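Local coordinates for protein putative rubredoxin reductase (Rhodopseudomonas palustris, PDB 3FG2) that probably passes electrons from NADH through a bound FAD to a ferredoxin that serves the CYP199A2 system, at residues G325-G333 against S367-R378; Q15-Y25 against T297-T308. All coordinates share one frame; numbering follows the deposited sequence.

Interaction 1 of 2, residues G325-G333 against S367-R378; sequences GDDKLQIVG and SVNRAADHVFGR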
loop_
_atom_site.group_PDB
_atom_site.type_symbol
_atom_site.label_atom_id
_atom_site.label_comp_id
_atom_site.label_asym_id
_atom_site.label_seq_id
_atom_site.Cartn_x
_atom_site.Cartn_y
_atom_site.Cartn_z
ATOM N N GLY A 325 2.866 -15.737 -5.586
ATOM C CA GLY A 325 2.868 -17.163 -5.853
ATOM C C GLY A 325 3.064 -17.910 -4.545
ATOM O O GLY A 325 2.285 -17.748 -3.608
ATOM N N ASP A 326 4.111 -18.721 -4.463
ATOM C CA ASP A 326 4.367 -19.461 -3.238
ATOM C C ASP A 326 5.442 -18.808 -2.380
ATOM O O ASP A 326 5.757 -19.303 -1.305
ATOM C CB ASP A 326 4.769 -20.900 -3.564
ATOM C CG ASP A 326 3.664 -21.659 -4.259
ATOM O OD1 ASP A 326 2.488 -21.452 -3.888
ATOM O OD2 ASP A 326 3.962 -22.466 -5.164
ATOM N N ASP A 327 5.995 -17.695 -2.854
ATOM C CA ASP A 327 7.049 -16.991 -2.124
ATOM C C ASP A 327 6.512 -15.844 -1.281
ATOM O O ASP A 327 5.542 -15.183 -1.658
ATOM C CB ASP A 327 8.103 -16.427 -3.090
ATOM C CG ASP A 327 8.918 -17.507 -3.779
ATOM O OD1 ASP A 327 9.554 -18.322 -3.079
ATOM O OD2 ASP A 327 8.929 -17.533 -5.030
ATOM N N LYS A 328 7.151 -15.617 -0.138
ATOM C CA LYS A 328 6.775 -14.537 0.767
ATOM C C LYS A 328 7.948 -13.575 0.855
ATOM O O LYS A 328 9.089 -13.997 1.052
ATOM C CB LYS A 328 6.465 -15.080 2.161
ATOM C CG LYS A 328 6.462 -14.012 3.260
ATOM C CD LYS A 328 5.210 -13.142 3.254
ATOM C CE LYS A 328 4.058 -13.844 3.975
ATOM N NZ LYS A 328 2.830 -12.993 4.067
ATOM N N LEU A 329 7.664 -12.285 0.700
ATOM C CA LEU A 329 8.691 -11.257 0.764
ATOM C C LEU A 329 8.384 -10.356 1.947
ATOM O O LEU A 329 7.275 -9.831 2.069
ATOM C CB LEU A 329 8.681 -10.408 -0.508
ATOM C CG LEU A 329 9.923 -9.597 -0.926
ATOM C CD1 LEU A 329 9.470 -8.371 -1.709
ATOM C CD2 LEU A 329 10.741 -9.168 0.262
ATOM N N GLN A 330 9.362 -10.180 2.819
ATOM C CA GLN A 330 9.192 -9.307 3.963
ATOM C C GLN A 330 10.319 -8.286 3.959
ATOM O O GLN A 330 11.486 -8.628 3.761
ATOM C CB GLN A 330 9.208 -10.104 5.265
ATOM C CG GLN A 330 7.975 -10.946 5.481
ATOM C CD GLN A 330 8.149 -11.885 6.642
ATOM O OE1 GLN A 330 9.025 -12.749 6.625
ATOM N NE2 GLN A 330 7.325 -11.721 7.665
ATOM N N ILE A 331 9.961 -7.026 4.167
ATOM C CA ILE A 331 10.948 -5.964 4.179
ATOM C C ILE A 331 10.793 -5.159 5.445
ATOM O O ILE A 331 9.676 -4.808 5.813
ATOM C CB ILE A 331 10.747 -4.978 3.016
ATOM C CG1 ILE A 331 10.681 -5.723 1.684
ATOM C CG2 ILE A 331 11.893 -3.970 2.996
ATOM C CD1 ILE A 331 10.372 -4.817 0.494
ATOM N N VAL A 332 11.903 -4.887 6.125
ATOM C CA VAL A 332 11.862 -4.053 7.313
ATOM C C VAL A 332 12.924 -2.972 7.120
ATOM O O VAL A 332 14.106 -3.276 6.896
ATOM C CB VAL A 332 12.145 -4.845 8.610
ATOM C CG1 VAL A 332 13.501 -5.543 8.532
ATOM C CG2 VAL A 332 12.109 -3.890 9.801
ATOM N N GLY A 333 12.492 -1.714 7.186
ATOM C CA GLY A 333 13.404 -0.594 7.006
ATOM C C GLY A 333 13.295 0.002 5.611
ATOM O O GLY A 333 12.639 -0.563 4.737
ATOM N N SER A 367 13.701 -10.050 3.196
ATOM C CA SER A 367 13.729 -11.497 3.374
ATOM C C SER A 367 12.735 -12.285 2.536
ATOM O O SER A 367 11.546 -12.001 2.558
ATOM C CB SER A 367 13.490 -11.829 4.847
ATOM O OG SER A 367 14.362 -11.094 5.687
ATOM N N VAL A 368 13.228 -13.282 1.811
ATOM C CA VAL A 368 12.372 -14.134 0.994
ATOM C C VAL A 368 12.218 -15.469 1.711
ATOM O O VAL A 368 13.198 -16.187 1.911
ATOM C CB VAL A 368 12.978 -14.393 -0.400
ATOM C CG1 VAL A 368 12.198 -15.494 -1.109
ATOM C CG2 VAL A 368 12.941 -13.126 -1.221
ATOM N N ASN A 369 10.986 -15.796 2.093
ATOM C CA ASN A 369 10.694 -17.039 2.810
ATOM C C ASN A 369 11.702 -17.275 3.940
ATOM O O ASN A 369 12.254 -18.369 4.076
ATOM C CB ASN A 369 10.726 -18.233 1.853
ATOM C CG ASN A 369 9.848 -18.036 0.634
ATOM O OD1 ASN A 369 8.667 -17.668 0.741
ATOM N ND2 ASN A 369 10.418 -18.297 -0.543
ATOM N N ARG A 370 11.940 -16.248 4.746
ATOM C CA ARG A 370 12.898 -16.348 5.841
ATOM C C ARG A 370 12.452 -15.437 6.980
ATOM O O ARG A 370 13.072 -14.406 7.239
ATOM C CB ARG A 370 14.279 -15.926 5.346
ATOM C CG ARG A 370 15.444 -16.624 6.017
ATOM C CD ARG A 370 16.744 -16.203 5.360
ATOM N NE ARG A 370 17.727 -17.282 5.357
ATOM C CZ ARG A 370 18.530 -17.575 6.372
ATOM N NH1 ARG A 370 18.484 -16.868 7.496
ATOM N NH2 ARG A 370 19.383 -18.580 6.260
ATOM N N ALA A 371 11.374 -15.829 7.650
ATOM C CA ALA A 371 10.805 -15.049 8.747
ATOM C C ALA A 371 11.761 -14.695 9.884
ATOM O O ALA A 371 11.617 -13.646 10.513
ATOM C CB ALA A 371 9.585 -15.773 9.308
ATOM N N ALA A 372 12.730 -15.557 10.155
ATOM C CA ALA A 372 13.679 -15.306 11.237
ATOM C C ALA A 372 14.525 -14.059 11.012
ATOM O O ALA A 372 14.794 -13.322 11.951
ATOM C CB ALA A 372 14.587 -16.528 11.446
ATOM N N ASP A 373 14.950 -13.822 9.777
ATOM C CA ASP A 373 15.761 -12.644 9.495
ATOM C C ASP A 373 14.926 -11.370 9.646
ATOM O O ASP A 373 15.430 -10.328 10.068
ATOM C CB ASP A 373 16.367 -12.732 8.085
ATOM C CG ASP A 373 17.482 -13.774 7.989
ATOM O OD1 ASP A 373 17.840 -14.364 9.026
ATOM O OD2 ASP A 373 18.011 -14.004 6.878
ATOM N N HIS A 374 13.643 -11.464 9.313
ATOM C CA HIS A 374 12.740 -10.325 9.421
ATOM C C HIS A 374 12.532 -9.930 10.883
ATOM O O HIS A 374 12.506 -8.742 11.221
ATOM C CB HIS A 374 11.387 -10.656 8.781
ATOM C CG HIS A 374 10.434 -9.504 8.758
ATOM N ND1 HIS A 374 10.672 -8.357 8.030
ATOM C CD2 HIS A 374 9.252 -9.310 9.392
ATOM C CE1 HIS A 374 9.680 -7.506 8.217
ATOM N NE2 HIS A 374 8.805 -8.059 9.038
ATOM N N VAL A 375 12.378 -10.927 11.748
ATOM C CA VAL A 375 12.179 -10.662 13.173
ATOM C C VAL A 375 13.438 -10.010 13.734
ATOM O O VAL A 375 13.367 -9.168 14.621
ATOM C CB VAL A 375 11.874 -11.970 13.949
ATOM C CG1 VAL A 375 11.918 -11.723 15.450
ATOM C CG2 VAL A 375 10.505 -12.489 13.543
ATOM N N PHE A 376 14.588 -10.406 13.198
ATOM C CA PHE A 376 15.868 -9.849 13.618
ATOM C C PHE A 376 15.898 -8.354 13.313
ATOM O O PHE A 376 16.259 -7.542 14.164
ATOM C CB PHE A 376 17.021 -10.536 12.882
ATOM C CG PHE A 376 18.356 -9.901 13.135
ATOM C CD1 PHE A 376 18.946 -9.971 14.393
ATOM C CD2 PHE A 376 19.008 -9.205 12.128
ATOM C CE1 PHE A 376 20.169 -9.356 14.641
ATOM C CE2 PHE A 376 20.228 -8.588 12.365
ATOM C CZ PHE A 376 20.811 -8.664 13.629
ATOM N N GLY A 377 15.522 -7.997 12.090
ATOM C CA GLY A 377 15.503 -6.598 11.715
ATOM C C GLY A 377 14.484 -5.792 12.508
ATOM O O GLY A 377 14.799 -4.713 13.015
ATOM N N ARG A 378 13.265 -6.317 12.625
ATOM C CA ARG A 378 12.193 -5.634 13.350
ATOM C C ARG A 378 12.585 -5.284 14.778
ATOM O O ARG A 378 12.056 -4.344 15.356
ATOM C CB ARG A 378 10.917 -6.493 13.358
ATOM C CG ARG A 378 10.227 -6.638 11.988
ATOM C CD ARG A 378 9.274 -5.471 11.682
ATOM N NE ARG A 378 8.067 -5.523 12.506
ATOM C CZ ARG A 378 7.041 -6.348 12.299
ATOM N NH1 ARG A 378 7.055 -7.199 11.283
ATOM N NH2 ARG A 378 6.003 -6.339 13.124
HETATM O O HOH W 1 10.352 -13.708 4.477
HETATM O O HOH W 2 13.134 -8.776 6.680
#
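The amide of N369 is gripped at both ends by the neighbouring strand: ND2 gives a hydrogen bond to D327 OD1 at 2.7 Å, and OD1 accepts from K328 N, a donor that stands 35° out of the carbonyl plane. Asparagine suits a site needing a donor and an acceptor side by side. Farther along, the side chain of Q330 lies on the imidazole of H374. Its CB sits over the ring face, 3.8 Å from the centroid, in a CH-pi contact, and its amide stacks on the ring with the planes 27° apart; R378 CG covers the opposite face. H374 is turned out of the helix toward the strand, its CG opposite the backbone N (chi1 -176°), and V332 CB approaches its CE1 at 3.6 Å. G377 suits the place where its CA meets V332 CG1 at 3.9 Å, since a CB there would run into that methyl. These contacts join strand 327-333 of the antiparallel sheet in the C-terminal reductase domain to the end of strand 361-368 and the helix that follows it. The strands pair through Q330 N to S367 O and S367 N to Q330 O, the latter 2.7 Å. In the second shell, one water links Q330 OE1, S367 O and R370 N. R378 NH1 donates to H374 NE2 at 3.0 Å, steadying the ring, while Y189 and R193 hold the D327 carboxylate.

Interaction 2 of 2, residues Q15-Y25 against T297-T308; sequences QVAVSLRQAKY and TDQARCVAARLT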
loop_
_atom_site.group_PDB
_atom_site.type_symbol
_atom_site.label_atom_id
_atom_site.label_comp_id
_atom_site.label_asym_id
_atom_site.label_seq_id
_atom_site.Cartn_x
_atom_site.Cartn_y
_atom_site.Cartn_z
ATOM N N GLN A 15 -8.621 2.132 11.978
ATOM C CA GLN A 15 -7.714 2.008 13.116
ATOM C C GLN A 15 -7.737 3.193 14.073
ATOM O O GLN A 15 -7.701 3.006 15.289
ATOM C CB GLN A 15 -6.283 1.774 12.632
ATOM C CG GLN A 15 -5.316 1.426 13.752
ATOM C CD GLN A 15 -5.714 0.158 14.491
ATOM O OE1 GLN A 15 -5.887 0.161 15.717
ATOM N NE2 GLN A 15 -5.861 -0.939 13.748
ATOM N N VAL A 16 -7.784 4.412 13.549
ATOM C CA VAL A 16 -7.811 5.572 14.432
ATOM C C VAL A 16 -9.122 5.581 15.225
ATOM O O VAL A 16 -9.147 5.942 16.400
ATOM C CB VAL A 16 -7.663 6.893 13.652
ATOM C CG1 VAL A 16 -8.874 7.130 12.781
ATOM C CG2 VAL A 16 -7.472 8.041 14.620
ATOM N N ALA A 17 -10.208 5.166 14.584
ATOM C CA ALA A 17 -11.497 5.118 15.262
ATOM C C ALA A 17 -11.389 4.150 16.435
ATOM O O ALA A 17 -11.700 4.490 17.579
ATOM C CB ALA A 17 -12.586 4.647 14.295
ATOM N N VAL A 18 -10.940 2.939 16.133
ATOM C CA VAL A 18 -10.785 1.905 17.141
ATOM C C VAL A 18 -9.806 2.297 18.243
ATOM O O VAL A 18 -10.141 2.211 19.422
ATOM C CB VAL A 18 -10.334 0.585 16.492
ATOM C CG1 VAL A 18 -9.890 -0.406 17.557
ATOM C CG2 VAL A 18 -11.482 0.007 15.676
ATOM N N SER A 19 -8.610 2.738 17.864
ATOM C CA SER A 19 -7.603 3.124 18.845
ATOM C C SER A 19 -8.073 4.286 19.702
ATOM O O SER A 19 -7.664 4.429 20.858
ATOM C CB SER A 19 -6.296 3.502 18.151
ATOM O OG SER A 19 -5.705 2.365 17.547
ATOM N N LEU A 20 -8.931 5.117 19.127
ATOM C CA LEU A 20 -9.458 6.267 19.842
ATOM C C LEU A 20 -10.318 5.748 20.999
ATOM O O LEU A 20 -10.193 6.206 22.139
ATOM C CB LEU A 20 -10.282 7.119 18.880
ATOM C CG LEU A 20 -10.279 8.648 18.962
ATOM C CD1 LEU A 20 -8.924 9.189 19.403
ATOM C CD2 LEU A 20 -10.660 9.185 17.575
ATOM N N ARG A 21 -11.174 4.774 20.701
ATOM C CA ARG A 21 -12.041 4.190 21.720
ATOM C C ARG A 21 -11.246 3.421 22.768
ATOM O O ARG A 21 -11.485 3.571 23.968
ATOM C CB ARG A 21 -13.084 3.261 21.086
ATOM C CG ARG A 21 -14.278 3.983 20.462
ATOM C CD ARG A 21 -14.895 5.001 21.432
ATOM N NE ARG A 21 -16.165 5.529 20.939
ATOM C CZ ARG A 21 -16.534 6.799 21.049
ATOM N NH1 ARG A 21 -15.730 7.671 21.638
ATOM N NH2 ARG A 21 -17.700 7.201 20.560
ATOM N N GLN A 22 -10.310 2.591 22.322
ATOM C CA GLN A 22 -9.499 1.829 23.262
ATOM C C GLN A 22 -8.891 2.766 24.291
ATOM O O GLN A 22 -8.800 2.427 25.465
ATOM C CB GLN A 22 -8.387 1.071 22.532
ATOM C CG GLN A 22 -8.883 -0.123 21.729
ATOM C CD GLN A 22 -7.755 -0.851 21.034
ATOM O OE1 GLN A 22 -6.802 -1.293 21.673
ATOM N NE2 GLN A 22 -7.856 -0.982 19.720
ATOM N N ALA A 23 -8.486 3.950 23.844
ATOM C CA ALA A 23 -7.887 4.942 24.728
ATOM C C ALA A 23 -8.955 5.712 25.503
ATOM O O ALA A 23 -8.672 6.742 26.119
ATOM C CB ALA A 23 -7.025 5.907 23.921
ATOM N N LYS A 24 -10.185 5.212 25.457
ATOM C CA LYS A 24 -11.298 5.824 26.174
ATOM C C LYS A 24 -11.615 7.273 25.808
ATOM O O LYS A 24 -11.843 8.103 26.693
ATOM C CB LYS A 24 -11.051 5.741 27.682
ATOM C CG LYS A 24 -11.795 4.627 28.411
ATOM C CD LYS A 24 -11.232 3.240 28.131
ATOM C CE LYS A 24 -11.884 2.591 26.923
ATOM N NZ LYS A 24 -11.447 1.175 26.769
ATOM N N TYR A 25 -11.633 7.587 24.515
ATOM C CA TYR A 25 -11.961 8.947 24.090
ATOM C C TYR A 25 -13.439 9.162 24.422
ATOM O O TYR A 25 -14.291 8.358 24.045
ATOM C CB TYR A 25 -11.740 9.117 22.587
ATOM C CG TYR A 25 -11.876 10.550 22.132
ATOM C CD1 TYR A 25 -10.885 11.489 22.419
ATOM C CD2 TYR A 25 -13.008 10.978 21.445
ATOM C CE1 TYR A 25 -11.021 12.820 22.032
ATOM C CE2 TYR A 25 -13.154 12.306 21.054
ATOM C CZ TYR A 25 -12.160 13.221 21.350
ATOM O OH TYR A 25 -12.303 14.538 20.963
ATOM N N THR A 297 -1.593 1.898 10.244
ATOM C CA THR A 297 -1.877 1.462 11.597
ATOM C C THR A 297 -1.128 2.252 12.666
ATOM O O THR A 297 -1.746 2.808 13.573
ATOM C CB THR A 297 -1.553 -0.040 11.732
ATOM O OG1 THR A 297 -2.422 -0.785 10.868
ATOM C CG2 THR A 297 -1.728 -0.511 13.158
ATOM N N ASP A 298 0.196 2.309 12.568
ATOM C CA ASP A 298 0.982 3.024 13.565
ATOM C C ASP A 298 0.649 4.507 13.584
ATOM O O ASP A 298 0.613 5.133 14.645
ATOM C CB ASP A 298 2.482 2.841 13.323
ATOM C CG ASP A 298 2.925 1.396 13.447
ATOM O OD1 ASP A 298 2.258 0.608 14.163
ATOM O OD2 ASP A 298 3.957 1.053 12.832
ATOM N N GLN A 299 0.401 5.078 12.413
ATOM C CA GLN A 299 0.067 6.489 12.366
ATOM C C GLN A 299 -1.267 6.718 13.065
ATOM O O GLN A 299 -1.438 7.708 13.786
ATOM C CB GLN A 299 0.025 6.980 10.920
ATOM C CG GLN A 299 1.343 7.577 10.454
ATOM C CD GLN A 299 1.245 8.200 9.082
ATOM O OE1 GLN A 299 0.211 8.766 8.718
ATOM N NE2 GLN A 299 2.326 8.117 8.315
ATOM N N ALA A 300 -2.205 5.794 12.867
ATOM C CA ALA A 300 -3.511 5.905 13.504
ATOM C C ALA A 300 -3.332 5.884 15.024
ATOM O O ALA A 300 -3.927 6.690 15.740
ATOM C CB ALA A 300 -4.409 4.764 13.067
ATOM N N ARG A 301 -2.505 4.963 15.513
ATOM C CA ARG A 301 -2.249 4.859 16.946
ATOM C C ARG A 301 -1.662 6.169 17.481
ATOM O O ARG A 301 -2.065 6.657 18.540
ATOM C CB ARG A 301 -1.283 3.702 17.227
ATOM C CG ARG A 301 -1.920 2.313 17.163
ATOM C CD ARG A 301 -0.863 1.218 17.308
ATOM N NE ARG A 301 -1.424 -0.058 17.748
ATOM C CZ ARG A 301 -2.292 -0.787 17.053
ATOM N NH1 ARG A 301 -2.708 -0.375 15.866
ATOM N NH2 ARG A 301 -2.752 -1.928 17.551
ATOM N N CYS A 302 -0.713 6.734 16.738
ATOM C CA CYS A 302 -0.070 7.980 17.127
ATOM C C CYS A 302 -1.063 9.126 17.326
ATOM O O CYS A 302 -0.951 9.902 18.284
ATOM C CB CYS A 302 0.956 8.383 16.076
ATOM S SG CYS A 302 1.807 9.911 16.475
ATOM N N VAL A 303 -2.020 9.240 16.405
ATOM C CA VAL A 303 -3.040 10.279 16.478
ATOM C C VAL A 303 -4.004 10.000 17.627
ATOM O O VAL A 303 -4.334 10.902 18.396
ATOM C CB VAL A 303 -3.834 10.372 15.159
ATOM C CG1 VAL A 303 -5.090 11.224 15.350
ATOM C CG2 VAL A 303 -2.956 10.981 14.086
ATOM N N ALA A 304 -4.452 8.753 17.738
ATOM C CA ALA A 304 -5.369 8.374 18.802
ATOM C C ALA A 304 -4.732 8.689 20.150
ATOM O O ALA A 304 -5.399 9.166 21.069
ATOM C CB ALA A 304 -5.689 6.898 18.715
ATOM N N ALA A 305 -3.433 8.428 20.260
ATOM C CA ALA A 305 -2.713 8.678 21.498
ATOM C C ALA A 305 -2.653 10.169 21.794
ATOM O O ALA A 305 -2.742 10.589 22.950
ATOM C CB ALA A 305 -1.307 8.107 21.407
ATOM N N ARG A 306 -2.510 10.968 20.743
ATOM C CA ARG A 306 -2.434 12.415 20.903
ATOM C C ARG A 306 -3.776 12.998 21.336
ATOM O O ARG A 306 -3.870 13.687 22.349
ATOM C CB ARG A 306 -2.003 13.070 19.590
ATOM C CG ARG A 306 -1.529 14.510 19.734
ATOM C CD ARG A 306 -1.321 15.141 18.372
ATOM N NE ARG A 306 -2.606 15.452 17.759
ATOM C CZ ARG A 306 -2.894 15.281 16.477
ATOM N NH1 ARG A 306 -1.985 14.789 15.646
ATOM N NH2 ARG A 306 -4.098 15.607 16.032
ATOM N N LEU A 307 -4.816 12.711 20.565
ATOM C CA LEU A 307 -6.145 13.229 20.859
ATOM C C LEU A 307 -6.677 12.792 22.219
ATOM O O LEU A 307 -7.790 13.170 22.597
ATOM C CB LEU A 307 -7.127 12.802 19.765
ATOM C CG LEU A 307 -6.783 13.239 18.340
ATOM C CD1 LEU A 307 -7.843 12.729 17.372
ATOM C CD2 LEU A 307 -6.692 14.751 18.282
ATOM N N THR A 308 -5.895 11.999 22.953
ATOM C CA THR A 308 -6.324 11.538 24.268
ATOM C C THR A 308 -5.318 11.815 25.372
ATOM O O THR A 308 -5.481 11.308 26.482
ATOM C CB THR A 308 -6.627 10.013 24.301
ATOM O OG1 THR A 308 -5.410 9.271 24.152
ATOM C CG2 THR A 308 -7.607 9.632 23.202
#
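Q15 and A300 meet where the helix that follows the glycine-rich turn after strand 4-7, a turn that fits the GxGxxG pattern of Rossmann dinucleotide-binding folds, packs on helix 293-306. The two helix segments run 8.1 Å apart at closest approach, crossing at -39°, and small residues permit this closeness: A300 and A304 present only methyl groups to the facing backbone. From Q15 the contact can be followed outward. Its CB lies 3.6 Å from A300 CB, and CG touches the same methyl while also nearing the carbonyl O of T297. The chain bends at chi2 (60°), which lays the amide against the R301 guanidinium: R301 NH1 stands over its flat side, 3.2 Å from Q15 OE1 and not beyond the tip of the carbonyl, though the exact place of the R301 tip is less sure. Cut back to an alanine, Q15 would lose CG and the amide, which would probably uncover one side of the A300 methyl and take away the flat group that lies against the end of R301. One turn on, S19 CB presses against A304 CB at 3.5 Å, tighter than usual for two carbons. Its hydroxyl folds back to donate to Q15 O, so a small polar residue fits beside the alanine without demanding a partner across the interface. On the flank toward strand 4-7, V16 CG2 meets V303 CG1, and L20 CD1 lies against A304, L307 CB and T308. Helix 11-22 closes in a Schellman motif, with K24 at positive phi, and the chain then brings in Y25. Its hydroxyl bonds to D2 O, whereas the ring edge faces the other segment: CE1 lies 3.3 Å from L307 O, near the ring plane.

Overall arrangement
Interactions 1 and 2 belong to different parts of the fold, the C-terminal reductase domain and the FAD-binding Rossmann core; their centres are 28 Å apart and their nearest atoms about 8 Å, without touching. Both lie near the bound FAD without these side chains touching it. From interaction 1 the side chain of K328 comes to about 7 Å from the cofactor and about 6 Å from that of K47, an FAD-binding residue. From interaction 2 the side chain of Q15 comes to about 8 Å from the cofactor, and that of T297 to about 4 Å from the side chain of V293, another FAD-binding residue. V293 also lies about 10 Å from R378 of interaction 1, side chain to side chain.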